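Local coordinates for protein ribosome biogenesis GTPase A (Thermotoga maritima, PDB 3CNO) that binds guanine nucleotides, probably hydrolyses GTP, and is thought to be required for a late step in assembly of the large 50S ribosomal subunit, at residues 54-59 with 80-85. Residues are numbered along the deposited sequence; the frame is centred on the assembly and turned at random.
With GDP (guanosine-5'-diphosphate), chain B.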
loop_
_atom_site.group_PDB
_atom_site.type_symbol
_atom_site.label_atom_id
_atom_site.label_comp_id
_atom_site.label_asym_id
_atom_site.label_seq_id
_atom_site.Cartn_x
_atom_site.Cartn_y
_atom_site.Cartn_z
ATOM N N ASN A 54 -0.058 5.720 3.562
ATOM C CA ASN A 54 -0.014 6.405 2.258
ATOM C C ASN A 54 -1.275 6.204 1.437
ATOM O O ASN A 54 -2.074 5.315 1.726
ATOM C CB ASN A 54 1.173 5.895 1.435
ATOM C CG ASN A 54 1.656 6.914 0.412
ATOM O OD1 ASN A 54 1.438 8.112 0.557
ATOM N ND2 ASN A 54 2.315 6.434 -0.634
ATOM N N LYS A 55 -1.433 7.024 0.399
ATOM C CA LYS A 55 -2.550 6.940 -0.541
ATOM C C LYS A 55 -3.882 7.253 0.129
ATOM O O LYS A 55 -4.911 6.654 -0.193
ATOM C CB LYS A 55 -2.593 5.576 -1.260
ATOM C CG LYS A 55 -1.275 5.157 -1.868
ATOM C CD LYS A 55 -1.417 3.964 -2.795
ATOM C CE LYS A 55 -0.085 3.652 -3.471
ATOM N NZ LYS A 55 -0.227 2.480 -4.350
ATOM N N VAL A 56 -3.859 8.201 1.063
ATOM C CA VAL A 56 -5.084 8.598 1.770
ATOM C C VAL A 56 -6.122 9.195 0.823
ATOM O O VAL A 56 -7.308 9.185 1.130
ATOM C CB VAL A 56 -4.830 9.536 3.002
ATOM C CG1 VAL A 56 -4.190 8.768 4.130
ATOM C CG2 VAL A 56 -4.007 10.746 2.637
ATOM N N ASP A 57 -5.665 9.684 -0.327
ATOM C CA ASP A 57 -6.524 10.236 -1.376
ATOM C C ASP A 57 -7.478 9.222 -2.011
ATOM O O ASP A 57 -8.514 9.598 -2.562
ATOM C CB ASP A 57 -5.665 10.859 -2.489
ATOM C CG ASP A 57 -4.684 9.850 -3.122
ATOM O OD1 ASP A 57 -3.916 9.208 -2.374
ATOM O OD2 ASP A 57 -4.670 9.714 -4.367
ATOM N N ILE A 58 -7.116 7.939 -1.972
ATOM C CA ILE A 58 -7.959 6.907 -2.583
ATOM C C ILE A 58 -8.527 5.921 -1.554
ATOM O O ILE A 58 -9.110 4.887 -1.917
ATOM C CB ILE A 58 -7.241 6.184 -3.760
ATOM C CG1 ILE A 58 -5.929 5.537 -3.301
ATOM C CG2 ILE A 58 -7.032 7.151 -4.934
ATOM C CD1 ILE A 58 -5.380 4.486 -4.272
ATOM N N ALA A 59 -8.353 6.252 -0.277
ATOM C CA ALA A 59 -8.842 5.426 0.828
ATOM C C ALA A 59 -10.140 6.004 1.440
ATOM O O ALA A 59 -10.463 7.161 1.228
ATOM C CB ALA A 59 -7.750 5.293 1.903
ATOM N N THR A 80 -0.039 10.243 8.038
ATOM C CA THR A 80 -0.796 9.960 6.827
ATOM C C THR A 80 -0.373 10.956 5.762
ATOM O O THR A 80 -0.025 12.096 6.066
ATOM C CB THR A 80 -2.353 10.052 7.015
ATOM O OG1 THR A 80 -2.751 11.408 7.260
ATOM C CG2 THR A 80 -2.838 9.174 8.146
ATOM N N THR A 81 -0.400 10.516 4.508
ATOM C CA THR A 81 0.031 11.356 3.413
ATOM C C THR A 81 -0.411 10.772 2.078
ATOM O O THR A 81 -1.004 9.705 2.031
ATOM C CB THR A 81 1.572 11.591 3.454
ATOM O OG1 THR A 81 1.911 12.629 2.533
ATOM C CG2 THR A 81 2.344 10.322 3.128
ATOM N N HIS A 82 -0.130 11.489 1.001
ATOM C CA HIS A 82 -0.421 11.003 -0.342
ATOM C C HIS A 82 0.460 11.730 -1.349
ATOM O O HIS A 82 1.139 12.692 -1.001
ATOM C CB HIS A 82 -1.911 11.143 -0.697
ATOM C CG HIS A 82 -2.399 12.560 -0.719
ATOM N ND1 HIS A 82 -2.549 13.278 -1.888
ATOM C CD2 HIS A 82 -2.777 13.387 0.285
ATOM C CE1 HIS A 82 -2.981 14.492 -1.599
ATOM N NE2 HIS A 82 -3.131 14.583 -0.290
ATOM N N LYS A 83 0.441 11.238 -2.584
ATOM C CA LYS A 83 1.259 11.736 -3.682
ATOM C C LYS A 83 1.265 13.253 -3.736
ATOM O O LYS A 83 2.323 13.869 -3.778
ATOM C CB LYS A 83 0.701 11.192 -5.000
ATOM C CG LYS A 83 1.744 10.680 -5.985
ATOM C CD LYS A 83 1.116 10.346 -7.349
ATOM C CE LYS A 83 -0.308 9.808 -7.202
ATOM N NZ LYS A 83 -1.048 9.665 -8.493
ATOM N N GLY A 84 0.066 13.834 -3.701
ATOM C CA GLY A 84 -0.159 15.253 -3.949
ATOM C C GLY A 84 0.090 16.188 -2.790
ATOM O O GLY A 84 -0.056 17.399 -2.938
ATOM N N GLU A 85 0.472 15.641 -1.638
ATOM C CA GLU A 85 0.790 16.450 -0.479
ATOM C C GLU A 85 2.158 17.121 -0.683
ATOM O O GLU A 85 3.105 16.468 -1.124
ATOM C CB GLU A 85 0.766 15.581 0.768
ATOM C CG GLU A 85 0.887 16.329 2.070
ATOM C CD GLU A 85 0.552 15.462 3.264
ATOM O OE1 GLU A 85 -0.653 15.300 3.567
ATOM O OE2 GLU A 85 1.496 14.934 3.891
HETATM P PB GDP B . 6.774 1.458 -4.910
HETATM O O1B GDP B . 8.058 2.232 -5.049
HETATM O O2B GDP B . 6.529 1.269 -3.425
HETATM O O3B GDP B . 6.849 0.065 -5.492
HETATM O O3A GDP B . 5.538 2.252 -5.551
HETATM P PA GDP B . 5.521 3.525 -6.524
HETATM O O1A GDP B . 6.059 4.795 -5.911
HETATM O O2A GDP B . 6.163 3.201 -7.849
HETATM O "O5'" GDP B . 3.945 3.707 -6.711
HETATM C "C5'" GDP B . 3.161 2.600 -7.146
HETATM C "C4'" GDP B . 1.882 3.122 -7.779
HETATM O "O4'" GDP B . 1.116 3.845 -6.819
HETATM C "C3'" GDP B . 2.160 4.079 -8.918
HETATM O "O3'" GDP B . 1.176 3.834 -9.932
HETATM C "C2'" GDP B . 1.943 5.448 -8.321
HETATM O "O2'" GDP B . 1.580 6.367 -9.355
HETATM C "C1'" GDP B . 0.865 5.173 -7.276
HETATM N N9 GDP B . 0.908 6.001 -6.048
HETATM C C8 GDP B . 1.957 6.220 -5.234
HETATM N N7 GDP B . 1.605 7.007 -4.186
HETATM C C5 GDP B . 0.298 7.297 -4.319
HETATM C C6 GDP B . -0.713 8.083 -3.573
HETATM O O6 GDP B . -0.413 8.690 -2.524
HETATM N N1 GDP B . -1.966 8.118 -4.057
HETATM C C2 GDP B . -2.323 7.484 -5.194
HETATM N N2 GDP B . -3.604 7.571 -5.612
HETATM N N3 GDP B . -1.449 6.757 -5.928
HETATM C C4 GDP B . -0.158 6.630 -5.545
#
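Val56 N sends a weak but straight hydrogen bond to Thr81 O (3.4 Å, 175°), tying together two loops that leave the neighbouring parallel strands 48-54 and 78-80 at the guanine end of the nucleotide site. Val56, branched and apolar, lays CG2 against that same carbonyl and 3.7 Å from His82 CD2, while its CG1 crosses to Thr80 CB. Asp57 suits its place because a carboxylate can match guanine's two donors: OD1 takes GDP N1 at 2.8 Å and OD2 takes GDP N2 at 2.7 Å. With its CG between the backbone N and the carbonyl carbon (chi1 58°), Asp57 also sets OD1 3.3 Å from His82 CB. On the same edge of the base, Lys83 N donates to GDP O6 (2.7 Å), and its side chain bends at chi3 over one purine face. Lys55 pairs a long aliphatic chain, extended along the other face with CG 3.4 Å from GDP C6, with an ammonium that hydrogen-bonds both GDP O4' and Asn109 O. An alanine here would probably strip aliphatic packing from that face and leave both acceptors without their shared donor. The amide of Asn54 supplies an N-H: ND2 hydrogen-bonds Thr110 O, joining this loop to the phosphate-binding loop. Asn54, Lys55 and Asp57 thus form the NKxD (G4) motif, with 80-85 acting as in a G5 loop; in this circularly permuted GTPase both precede the P-loop.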